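Local coordinates for protein MATE family efflux transporter (Vibrio cholerae, PDB 6IDP) that probably exports drugs and other toxic compounds across the inner membrane of the bacterium, changing conformation in a proton-dependent way as a MATE-family multidrug transporter, at residues S27-S30 and F31-V34; V172-L175 and I176-I180; S140-T143 and G144-Y148; G272-F275 and E276-L280. All blocks are in the same frame, centred on the assembly; numbering follows the deposited sequence.

Contact 1: S27-S30 and F31-V34; sequences SLMS and FQLV. With OLC ((2R)-2,3-dihydroxypropyl (9Z)-octadec-9-enoate), chain O.
L28 and Q32, one turn apart on helix 5-39, pack against each other on the side of the helix that also meets the tail of a bound monoolein (chain O). The backbone supplies the polar part: F31 N bonds to S27 O, Q32 N to L28 O (3.2 Å, N-H...O angle 167°) and L33 N to M29 O, the ordinary i to i+4 ladder of an alpha-helix.

Among the side chains, Q32 runs obliquely across L28. With CG anti to its carbonyl carbon (chi1 -66°) the chain folds back along the preceding turn, which sets CG 3.2 Å from L28 O and NE2 3.8 Å from L28 CD1. The other arm of the amide, OE1, lies 4.1 Å from M29 CG. These are van der Waals contacts.

The lipid tail runs along this flank. Its C17 approaches F31 CE2 to 3.5 Å and L28 CD1 to 3.6 Å, while C15 lies 3.7 Å from Q32 NE2, so a single acyl chain touches three residues of this lipid-contacting turn of a MATE transmembrane helix.

The S27 hydroxyl turns back to G24 O and F23 O, and that of S30 to L26 O. Helix 161-184 covers the flank of S27 and F31, the latter resting on N174 and D178; M29 and L33 reach instead to helix 263-279, where they meet F277, F278 and R274.

Contact 2: V172-L175 and I176-I180; sequences VLNL and ILDPI
V172 O and L173 O accept the amides of I176 and L177, each at 3.0 Å, and N174 O takes a weak bond from D178 N (N-H...O angle 128°), after which P179, lacking an N-H, leaves L175 O without the next rung. Instead, the CD atom of the proline ring sits 3.2 Å from L175 O. This is the proline kink familiar from transmembrane helices, here in helix 161-184 of the N-terminal half of this MATE transporter.

On one side of the helix the apolar pairs follow the i to i+4 ridge. V172 and I176 lie alongside and point the same way, CG1 of the valine 4.1 Å from CD1 of the isoleucine. I176 CG1 is anti to its carbonyl carbon (chi1 -62°), which brings it back to 3.3 Å from V172 O. L173 CG and L177 CD1 repeat the pairing at the same spacing.

N174 and D178 form the polar pair. Their OD1 atoms are 3.4 Å apart, with amide and carboxylate planes turned 74° to each other, and no hydrogen bond links these two oxygens. N174 ND2 is held by T196 OG1 of helix 189-213. D178 OD2 lies close to D35 OD1, a carboxylate oxygen of helix 5-39.

Contact 3: S140-T143 and G144-Y148; sequences SAWT and GAMLY. With OLC ((2R)-2,3-dihydroxypropyl (9Z)-octadec-9-enoate), chain B; OLC ((2R)-2,3-dihydroxypropyl (9Z)-octadec-9-enoate), chain R.
W142 lays its indole between M146, one turn further along helix 124-156, and the end of a monoolein tail (chain R). From CB, 4.0 Å from C17 of that lipid, the side chain leaves with CG anti to the backbone N (chi1 -175°), which carries the ring forward along the helix to where M146 CG meets its face. At the five-membered ring CG and CD1 meet C18 of the lipid, and CD2 is 3.8 Å from it. NE1 finds its hydrogen-bond partner in G99 O of helix 84-111. Beyond it, the six-membered ring is covered on the opposite face by M146: CG of the methionine stands 3.4 Å from the centroid of that ring, only 6° off its normal, a CH-pi contact. CH2, at the far end of the indole, lies 3.6 Å from the same CG.

A Met-aromatic contact accompanies it, since the methionine chain bends at chi2 and brings SD over the same face, 4.3 Å from the six-membered-ring centroid. The motif spans one alpha-helical turn, closed by M146 N bonding to W142 O, in the N-terminal half of the transporter; V102 and A103 of helix 84-111 also touch the indole.

On another side of this helix a second lipid (chain B) passes G144, where C16 comes 3.2 Å from the backbone O, and continues past Y148, whose OH lies 3.7 Å from C8.

Contact 4: G272-F275 and E276-L280; sequences GSRF and EFFAL. With OLC ((2R)-2,3-dihydroxypropyl (9Z)-octadec-9-enoate), chain N.
F275 and A279 meet one turn apart near the C-terminal end of helix 263-279, F275 CE1 lying 4.2 Å from A279 CB. The ring stands obliquely to that methyl, and CG anti to the backbone N (chi1 180°) is what swings it forward along the helix to the alanine.

Four backbone bonds tie the two turns together: E276 N to G272 O, F277 N to S273 O, F278 N to R274 O and A279 N to F275 O. The last is short, at 2.8 Å. After A279 the chain leaves helical geometry at L280, whose N turns to F277 O and, weakly, to E276 O; L280 is also the N-cap residue of helix 281-299, so in the C-terminal half of this MATE transporter one helix passes almost directly into the next.

Side chains also lean on the backbone oxygens of the preceding turn. R274 O lies at the edge of the F278 ring, near its plane, with CD2 3.5 Å away. E276 starts with CG anti to its carbonyl carbon, putting CG 3.5 Å from G272 O, and continues extended, touching H352 of helix 343-355 and L360 of helix 360-375. S273 OG bonds back to W269 O.

A monoolein tail (chain N) passes this end of the helix. Its C18 is 4.0 Å from F275 CE2, and its C17 is 3.9 Å from A279 CA.

The F275-A279 pair and the lipid contacts of both residues are apolar, so the contact combines main-chain hydrogen bonds with van der Waals packing of ring, methyl and acyl chain.

How the contacts relate
None of the contacts closes a loop: each spans adjacent turns of a single helix, and along the chain they come in series, contact 1, contact 3, contact 2 and contact 4, without nesting or crossing. Contact 1, on helix 5-39, touches two of the others. F31 CZ comes within 3.2 Å of N174 CG in contact 2, and M29 SD within 3.4 Å of F277 CE2 in contact 4, so helix 5-39 packs against a helix from each half of the chain, 161-184 and 263-279. Contact 3 touches none of them, its nearest atoms about 8 Å from contacts 1 and 2, although its helix 124-156 directly precedes helix 161-184.

Contact 1: S27-S30 and F31-V34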
loop_
_atom_site.group_PDB
_atom_site.type_symbol
_atom_site.label_atom_id
_atom_site.label_comp_id
_atom_site.label_asym_id
_atom_site.label_seq_id
_atom_site.Cartn_x
_atom_site.Cartn_y
_atom_site.Cartn_z
ATOM N N SER A 27 8.375 -4.944 -9.795
ATOM C CA SER A 27 8.801 -4.127 -10.924
ATOM C C SER A 27 8.749 -2.654 -10.539
ATOM O O SER A 27 9.619 -1.868 -10.914
ATOM C CB SER A 27 7.923 -4.391 -12.150
ATOM O OG SER A 27 6.592 -3.958 -11.927
ATOM N N LEU A 28 7.721 -2.300 -9.773
ATOM C CA LEU A 28 7.539 -0.942 -9.282
ATOM C C LEU A 28 8.697 -0.499 -8.386
ATOM O O LEU A 28 9.244 0.590 -8.560
ATOM C CB LEU A 28 6.210 -0.836 -8.528
ATOM C CG LEU A 28 5.878 0.482 -7.832
ATOM C CD1 LEU A 28 5.967 1.632 -8.815
ATOM C CD2 LEU A 28 4.492 0.414 -7.206
ATOM N N MET A 29 9.075 -1.346 -7.435
ATOM C CA MET A 29 10.146 -1.005 -6.503
ATOM C C MET A 29 11.519 -1.022 -7.170
ATOM O O MET A 29 12.457 -0.391 -6.687
ATOM C CB MET A 29 10.134 -1.958 -5.307
ATOM C CG MET A 29 8.846 -1.925 -4.506
ATOM S SD MET A 29 8.859 -3.132 -3.171
ATOM C CE MET A 29 9.067 -4.649 -4.092
ATOM N N SER A 30 11.631 -1.750 -8.276
ATOM C CA SER A 30 12.876 -1.795 -9.035
ATOM C C SER A 30 13.149 -0.452 -9.704
ATOM O O SER A 30 14.285 0.024 -9.714
ATOM C CB SER A 30 12.837 -2.912 -10.081
ATOM O OG SER A 30 12.890 -4.188 -9.467
ATOM N N PHE A 31 12.104 0.155 -10.260
ATOM C CA PHE A 31 12.225 1.482 -10.850
ATOM C C PHE A 31 12.557 2.533 -9.797
ATOM O O PHE A 31 13.483 3.326 -9.968
ATOM C CB PHE A 31 10.938 1.889 -11.573
ATOM C CG PHE A 31 10.783 3.375 -11.718
ATOM C CD1 PHE A 31 11.517 4.070 -12.666
ATOM C CD2 PHE A 31 9.926 4.084 -10.889
ATOM C CE1 PHE A 31 11.391 5.441 -12.792
ATOM C CE2 PHE A 31 9.800 5.456 -11.011
ATOM C CZ PHE A 31 10.532 6.133 -11.962
ATOM N N GLN A 32 11.776 2.533 -8.719
ATOM C CA GLN A 32 11.882 3.535 -7.661
ATOM C C GLN A 32 13.274 3.597 -7.037
ATOM O O GLN A 32 13.764 4.679 -6.715
ATOM C CB GLN A 32 10.841 3.261 -6.570
ATOM C CG GLN A 32 9.398 3.432 -7.024
ATOM C CD GLN A 32 8.395 3.051 -5.948
ATOM O OE1 GLN A 32 8.645 2.162 -5.135
ATOM N NE2 GLN A 32 7.253 3.730 -5.938
ATOM N N LEU A 33 13.902 2.438 -6.863
ATOM C CA LEU A 33 15.237 2.373 -6.280
ATOM C C LEU A 33 16.251 3.035 -7.210
ATOM O O LEU A 33 17.106 3.804 -6.768
ATOM C CB LEU A 33 15.641 0.922 -6.000
ATOM C CG LEU A 33 16.425 0.665 -4.708
ATOM C CD1 LEU A 33 15.508 0.759 -3.493
ATOM C CD2 LEU A 33 17.137 -0.682 -4.746
ATOM N N VAL A 34 16.144 2.735 -8.500
ATOM C CA VAL A 34 17.019 3.326 -9.505
ATOM C C VAL A 34 16.637 4.787 -9.749
ATOM O O VAL A 34 17.490 5.618 -10.066
ATOM C CB VAL A 34 16.966 2.536 -10.832
ATOM C CG1 VAL A 34 17.980 3.078 -11.825
ATOM C CG2 VAL A 34 17.224 1.061 -10.574
HETATM C C18 OLC O . 6.403 4.784 -11.407
HETATM C C17 OLC O . 6.532 4.995 -9.913
HETATM C C16 OLC O . 5.676 6.161 -9.470
HETATM C C15 OLC O . 5.239 5.939 -8.038
HETATM C C14 OLC O . 4.009 6.769 -7.745
#

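Contact 2: V172-L175 and I176-I180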
loop_
_atom_site.group_PDB
_atom_site.type_symbol
_atom_site.label_atom_id
_atom_site.label_comp_id
_atom_site.label_asym_id
_atom_site.label_seq_id
_atom_site.Cartn_x
_atom_site.Cartn_y
_atom_site.Cartn_z
ATOM N N VAL A 172 9.216 -0.204 -16.407
ATOM C CA VAL A 172 10.306 -0.254 -17.374
ATOM C C VAL A 172 10.323 1.018 -18.211
ATOM O O VAL A 172 11.378 1.620 -18.426
ATOM C CB VAL A 172 10.188 -1.484 -18.300
ATOM C CG1 VAL A 172 11.014 -1.294 -19.566
ATOM C CG2 VAL A 172 10.617 -2.741 -17.565
ATOM N N LEU A 173 9.144 1.431 -18.668
ATOM C CA LEU A 173 9.021 2.630 -19.486
ATOM C C LEU A 173 9.496 3.868 -18.725
ATOM O O LEU A 173 10.196 4.714 -19.281
ATOM C CB LEU A 173 7.573 2.808 -19.956
ATOM C CG LEU A 173 7.313 3.851 -21.043
ATOM C CD1 LEU A 173 8.289 3.674 -22.196
ATOM C CD2 LEU A 173 5.879 3.754 -21.541
ATOM N N ASN A 174 9.132 3.965 -17.450
ATOM C CA ASN A 174 9.561 5.088 -16.622
ATOM C C ASN A 174 11.064 5.051 -16.366
ATOM O O ASN A 174 11.711 6.093 -16.259
ATOM C CB ASN A 174 8.803 5.096 -15.290
ATOM C CG ASN A 174 8.792 6.465 -14.630
ATOM O OD1 ASN A 174 9.626 7.322 -14.926
ATOM N ND2 ASN A 174 7.849 6.670 -13.717
ATOM N N LEU A 175 11.614 3.843 -16.272
ATOM C CA LEU A 175 13.049 3.663 -16.065
ATOM C C LEU A 175 13.831 4.189 -17.268
ATOM O O LEU A 175 14.846 4.859 -17.111
ATOM C CB LEU A 175 13.367 2.186 -15.816
ATOM C CG LEU A 175 14.748 1.777 -15.288
ATOM C CD1 LEU A 175 15.760 1.585 -16.416
ATOM C CD2 LEU A 175 15.263 2.765 -14.244
ATOM N N ILE A 176 13.341 3.887 -18.466
ATOM C CA ILE A 176 13.987 4.322 -19.702
ATOM C C ILE A 176 13.872 5.832 -19.916
ATOM O O ILE A 176 14.840 6.487 -20.301
ATOM C CB ILE A 176 13.390 3.596 -20.928
ATOM C CG1 ILE A 176 13.622 2.088 -20.824
ATOM C CG2 ILE A 176 13.990 4.135 -22.216
ATOM C CD1 ILE A 176 13.016 1.299 -21.967
ATOM N N LEU A 177 12.688 6.381 -19.665
ATOM C CA LEU A 177 12.436 7.800 -19.900
ATOM C C LEU A 177 13.092 8.696 -18.850
ATOM O O LEU A 177 13.338 9.877 -19.101
ATOM C CB LEU A 177 10.931 8.072 -19.942
ATOM C CG LEU A 177 10.175 7.456 -21.122
ATOM C CD1 LEU A 177 8.677 7.681 -20.987
ATOM C CD2 LEU A 177 10.688 8.022 -22.436
ATOM N N ASP A 178 13.378 8.126 -17.683
ATOM C CA ASP A 178 13.910 8.888 -16.556
ATOM C C ASP A 178 15.205 9.648 -16.886
ATOM O O ASP A 178 15.233 10.871 -16.765
ATOM C CB ASP A 178 14.130 7.964 -15.347
ATOM C CG ASP A 178 13.307 8.373 -14.139
ATOM O OD1 ASP A 178 12.389 9.207 -14.294
ATOM O OD2 ASP A 178 13.572 7.854 -13.035
ATOM N N PRO A 179 16.274 8.947 -17.320
ATOM C CA PRO A 179 17.495 9.737 -17.527
ATOM C C PRO A 179 17.419 10.666 -18.739
ATOM O O PRO A 179 18.158 11.649 -18.801
ATOM C CB PRO A 179 18.567 8.667 -17.733
ATOM C CG PRO A 179 17.834 7.535 -18.349
ATOM C CD PRO A 179 16.468 7.537 -17.709
ATOM N N ILE A 180 16.534 10.358 -19.682
ATOM C CA ILE A 180 16.390 11.164 -20.890
ATOM C C ILE A 180 15.806 12.542 -20.580
ATOM O O ILE A 180 16.276 13.556 -21.095
ATOM C CB ILE A 180 15.499 10.454 -21.933
ATOM C CG1 ILE A 180 16.129 9.126 -22.354
ATOM C CG2 ILE A 180 15.274 11.345 -23.147
ATOM C CD1 ILE A 180 15.341 8.382 -23.409
#

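Contact 3: S140-T143 and G144-Y148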
loop_
_atom_site.group_PDB
_atom_site.type_symbol
_atom_site.label_atom_id
_atom_site.label_comp_id
_atom_site.label_asym_id
_atom_site.label_seq_id
_atom_site.Cartn_x
_atom_site.Cartn_y
_atom_site.Cartn_z
ATOM N N SER A 140 1.466 14.232 -12.273
ATOM C CA SER A 140 1.878 12.834 -12.270
ATOM C C SER A 140 1.125 12.055 -11.200
ATOM O O SER A 140 0.839 10.871 -11.370
ATOM C CB SER A 140 3.389 12.713 -12.041
ATOM O OG SER A 140 3.729 13.085 -10.718
ATOM N N ALA A 141 0.810 12.725 -10.096
ATOM C CA ALA A 141 0.058 12.093 -9.019
ATOM C C ALA A 141 -1.370 11.794 -9.467
ATOM O O ALA A 141 -1.925 10.744 -9.139
ATOM C CB ALA A 141 0.058 12.977 -7.780
ATOM N N TRP A 142 -1.960 12.719 -10.220
ATOM C CA TRP A 142 -3.317 12.537 -10.717
ATOM C C TRP A 142 -3.370 11.398 -11.726
ATOM O O TRP A 142 -4.256 10.547 -11.670
ATOM C CB TRP A 142 -3.847 13.828 -11.352
ATOM C CG TRP A 142 -5.284 13.726 -11.784
ATOM C CD1 TRP A 142 -6.387 14.047 -11.045
ATOM C CD2 TRP A 142 -5.772 13.264 -13.051
ATOM N NE1 TRP A 142 -7.529 13.816 -11.773
ATOM C CE2 TRP A 142 -7.180 13.335 -13.007
ATOM C CE3 TRP A 142 -5.156 12.797 -14.216
ATOM C CZ2 TRP A 142 -7.981 12.958 -14.087
ATOM C CZ3 TRP A 142 -5.953 12.423 -15.286
ATOM C CH2 TRP A 142 -7.349 12.505 -15.213
ATOM N N THR A 143 -2.416 11.397 -12.651
ATOM C CA THR A 143 -2.335 10.363 -13.674
ATOM C C THR A 143 -2.117 8.986 -13.039
ATOM O O THR A 143 -2.705 7.998 -13.473
ATOM C CB THR A 143 -1.201 10.665 -14.677
ATOM O OG1 THR A 143 -1.357 11.994 -15.184
ATOM C CG2 THR A 143 -1.227 9.688 -15.837
ATOM N N GLY A 144 -1.281 8.935 -12.004
ATOM C CA GLY A 144 -1.024 7.701 -11.285
ATOM C C GLY A 144 -2.239 7.196 -10.529
ATOM O O GLY A 144 -2.506 5.995 -10.495
ATOM N N ALA A 145 -2.974 8.122 -9.920
ATOM C CA ALA A 145 -4.190 7.784 -9.191
ATOM C C ALA A 145 -5.239 7.185 -10.126
ATOM O O ALA A 145 -5.885 6.197 -9.785
ATOM C CB ALA A 145 -4.745 9.013 -8.489
ATOM N N MET A 146 -5.393 7.789 -11.304
ATOM C CA MET A 146 -6.362 7.328 -12.292
ATOM C C MET A 146 -6.031 5.938 -12.820
ATOM O O MET A 146 -6.924 5.105 -12.985
ATOM C CB MET A 146 -6.447 8.311 -13.461
ATOM C CG MET A 146 -6.999 9.668 -13.091
ATOM S SD MET A 146 -8.597 9.568 -12.267
ATOM C CE MET A 146 -9.568 8.683 -13.489
ATOM N N LEU A 147 -4.753 5.700 -13.103
ATOM C CA LEU A 147 -4.307 4.379 -13.529
ATOM C C LEU A 147 -4.603 3.360 -12.432
ATOM O O LEU A 147 -5.044 2.245 -12.709
ATOM C CB LEU A 147 -2.814 4.389 -13.870
ATOM C CG LEU A 147 -2.200 3.087 -14.392
ATOM C CD1 LEU A 147 -2.949 2.590 -15.620
ATOM C CD2 LEU A 147 -0.724 3.271 -14.712
ATOM N N TYR A 148 -4.374 3.762 -11.184
ATOM C CA TYR A 148 -4.636 2.897 -10.041
ATOM C C TYR A 148 -6.124 2.568 -9.912
ATOM O O TYR A 148 -6.488 1.448 -9.548
ATOM C CB TYR A 148 -4.124 3.542 -8.748
ATOM C CG TYR A 148 -4.265 2.646 -7.536
ATOM C CD1 TYR A 148 -3.333 1.651 -7.274
ATOM C CD2 TYR A 148 -5.334 2.788 -6.657
ATOM C CE1 TYR A 148 -3.456 0.823 -6.174
ATOM C CE2 TYR A 148 -5.465 1.963 -5.551
ATOM C CZ TYR A 148 -4.523 0.984 -5.316
ATOM O OH TYR A 148 -4.643 0.161 -4.219
HETATM C C18 OLC B . 0.738 2.269 -11.289
HETATM C C10 OLC B . 0.670 1.590 -4.280
HETATM C C9 OLC B . 0.325 0.458 -3.632
HETATM C C17 OLC B . -0.080 2.742 -10.107
HETATM C C11 OLC B . -0.367 2.652 -4.570
HETATM C C8 OLC B . -1.103 0.237 -3.187
HETATM C C16 OLC B . 0.148 4.223 -9.893
HETATM C C12 OLC B . 0.227 3.718 -5.466
HETATM C C15 OLC B . 0.027 4.561 -8.421
HETATM C C13 OLC B . 0.907 3.065 -6.650
HETATM C C14 OLC B . 1.270 4.112 -7.682
HETATM C C18 OLC R . -5.646 17.016 -13.684
HETATM C C10 OLC R . -3.589 23.887 -10.544
HETATM C C9 OLC R . -3.793 25.217 -10.664
HETATM C C17 OLC R . -4.245 17.306 -13.189
HETATM C C11 OLC R . -2.200 23.298 -10.666
HETATM C C8 OLC R . -2.638 26.164 -10.920
HETATM C C16 OLC R . -4.315 18.225 -11.988
HETATM C C12 OLC R . -2.103 22.044 -9.820
HETATM C C7 OLC R . -3.149 27.588 -10.948
HETATM C C15 OLC R . -2.962 18.858 -11.733
HETATM C C13 OLC R . -1.868 20.839 -10.707
HETATM C C6 OLC R . -2.011 28.538 -10.640
HETATM C C14 OLC R . -3.123 19.994 -10.745
HETATM C C5 OLC R . -2.501 29.640 -9.727
#

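Contact 4: G272-F275 and E276-L280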
loop_
_atom_site.group_PDB
_atom_site.type_symbol
_atom_site.label_atom_id
_atom_site.label_comp_id
_atom_site.label_asym_id
_atom_site.label_seq_id
_atom_site.Cartn_x
_atom_site.Cartn_y
_atom_site.Cartn_z
ATOM N N GLY A 272 16.520 -1.455 8.313
ATOM C CA GLY A 272 15.720 -2.529 8.872
ATOM C C GLY A 272 14.273 -2.498 8.409
ATOM O O GLY A 272 13.680 -3.544 8.127
ATOM N N SER A 273 13.706 -1.296 8.331
ATOM C CA SER A 273 12.332 -1.117 7.870
ATOM C C SER A 273 12.217 -1.438 6.386
ATOM O O SER A 273 11.226 -2.017 5.938
ATOM C CB SER A 273 11.857 0.313 8.132
ATOM O OG SER A 273 11.882 0.615 9.514
ATOM N N ARG A 274 13.236 -1.043 5.630
ATOM C CA ARG A 274 13.307 -1.350 4.209
ATOM C C ARG A 274 13.302 -2.858 3.992
ATOM O O ARG A 274 12.615 -3.361 3.101
ATOM C CB ARG A 274 14.557 -0.723 3.587
ATOM C CG ARG A 274 14.756 -1.053 2.121
ATOM C CD ARG A 274 16.086 -0.519 1.619
ATOM N NE ARG A 274 16.228 0.910 1.877
ATOM C CZ ARG A 274 15.852 1.863 1.030
ATOM N NH1 ARG A 274 15.312 1.540 -0.136
ATOM N NH2 ARG A 274 16.019 3.139 1.350
ATOM N N PHE A 275 14.063 -3.572 4.817
ATOM C CA PHE A 275 14.102 -5.026 4.733
ATOM C C PHE A 275 12.742 -5.636 5.069
ATOM O O PHE A 275 12.302 -6.572 4.401
ATOM C CB PHE A 275 15.173 -5.607 5.659
ATOM C CG PHE A 275 15.249 -7.109 5.618
ATOM C CD1 PHE A 275 14.531 -7.881 6.518
ATOM C CD2 PHE A 275 16.029 -7.750 4.669
ATOM C CE1 PHE A 275 14.590 -9.259 6.472
ATOM C CE2 PHE A 275 16.095 -9.133 4.624
ATOM C CZ PHE A 275 15.374 -9.885 5.525
ATOM N N GLU A 276 12.094 -5.114 6.110
ATOM C CA GLU A 276 10.753 -5.557 6.494
ATOM C C GLU A 276 9.783 -5.459 5.324
ATOM O O GLU A 276 8.988 -6.368 5.088
ATOM C CB GLU A 276 10.206 -4.729 7.661
ATOM C CG GLU A 276 10.693 -5.136 9.039
ATOM C CD GLU A 276 9.940 -4.415 10.146
ATOM O OE1 GLU A 276 8.702 -4.282 10.032
ATOM O OE2 GLU A 276 10.584 -3.972 11.121
ATOM N N PHE A 277 9.853 -4.344 4.604
ATOM C CA PHE A 277 8.964 -4.103 3.477
ATOM C C PHE A 277 9.147 -5.174 2.409
ATOM O O PHE A 277 8.171 -5.746 1.919
ATOM C CB PHE A 277 9.209 -2.714 2.885
ATOM C CG PHE A 277 8.158 -2.284 1.905
ATOM C CD1 PHE A 277 7.009 -1.646 2.343
ATOM C CD2 PHE A 277 8.311 -2.522 0.550
ATOM C CE1 PHE A 277 6.033 -1.250 1.447
ATOM C CE2 PHE A 277 7.338 -2.129 -0.350
ATOM C CZ PHE A 277 6.199 -1.492 0.099
ATOM N N PHE A 278 10.398 -5.448 2.056
ATOM C CA PHE A 278 10.693 -6.469 1.061
ATOM C C PHE A 278 10.321 -7.866 1.549
ATOM O O PHE A 278 9.808 -8.676 0.779
ATOM C CB PHE A 278 12.171 -6.427 0.671
ATOM C CG PHE A 278 12.465 -5.506 -0.475
ATOM C CD1 PHE A 278 12.134 -5.872 -1.770
ATOM C CD2 PHE A 278 13.073 -4.279 -0.263
ATOM C CE1 PHE A 278 12.401 -5.029 -2.833
ATOM C CE2 PHE A 278 13.345 -3.431 -1.323
ATOM C CZ PHE A 278 13.007 -3.809 -2.609
ATOM N N ALA A 279 10.569 -8.143 2.826
ATOM C CA ALA A 279 10.251 -9.452 3.391
ATOM C C ALA A 279 8.749 -9.727 3.364
ATOM O O ALA A 279 8.322 -10.883 3.378
ATOM C CB ALA A 279 10.780 -9.561 4.815
ATOM N N LEU A 280 7.954 -8.662 3.314
ATOM C CA LEU A 280 6.500 -8.781 3.351
ATOM C C LEU A 280 5.850 -8.478 2.002
ATOM O O LEU A 280 4.656 -8.186 1.937
ATOM C CB LEU A 280 5.921 -7.846 4.418
ATOM C CG LEU A 280 5.989 -8.295 5.881
ATOM C CD1 LEU A 280 5.721 -7.119 6.805
ATOM C CD2 LEU A 280 5.001 -9.424 6.154
HETATM C C18 OLC N . 14.321 -11.427 1.883
HETATM C C17 OLC N . 12.864 -11.775 1.670
HETATM C C16 OLC N . 12.558 -11.775 0.189
HETATM C C12 OLC N . 9.163 -12.544 -3.288
HETATM C C15 OLC N . 11.106 -12.134 -0.037
HETATM C C13 OLC N . 9.457 -12.655 -1.808
HETATM C C14 OLC N . 10.765 -11.958 -1.503
#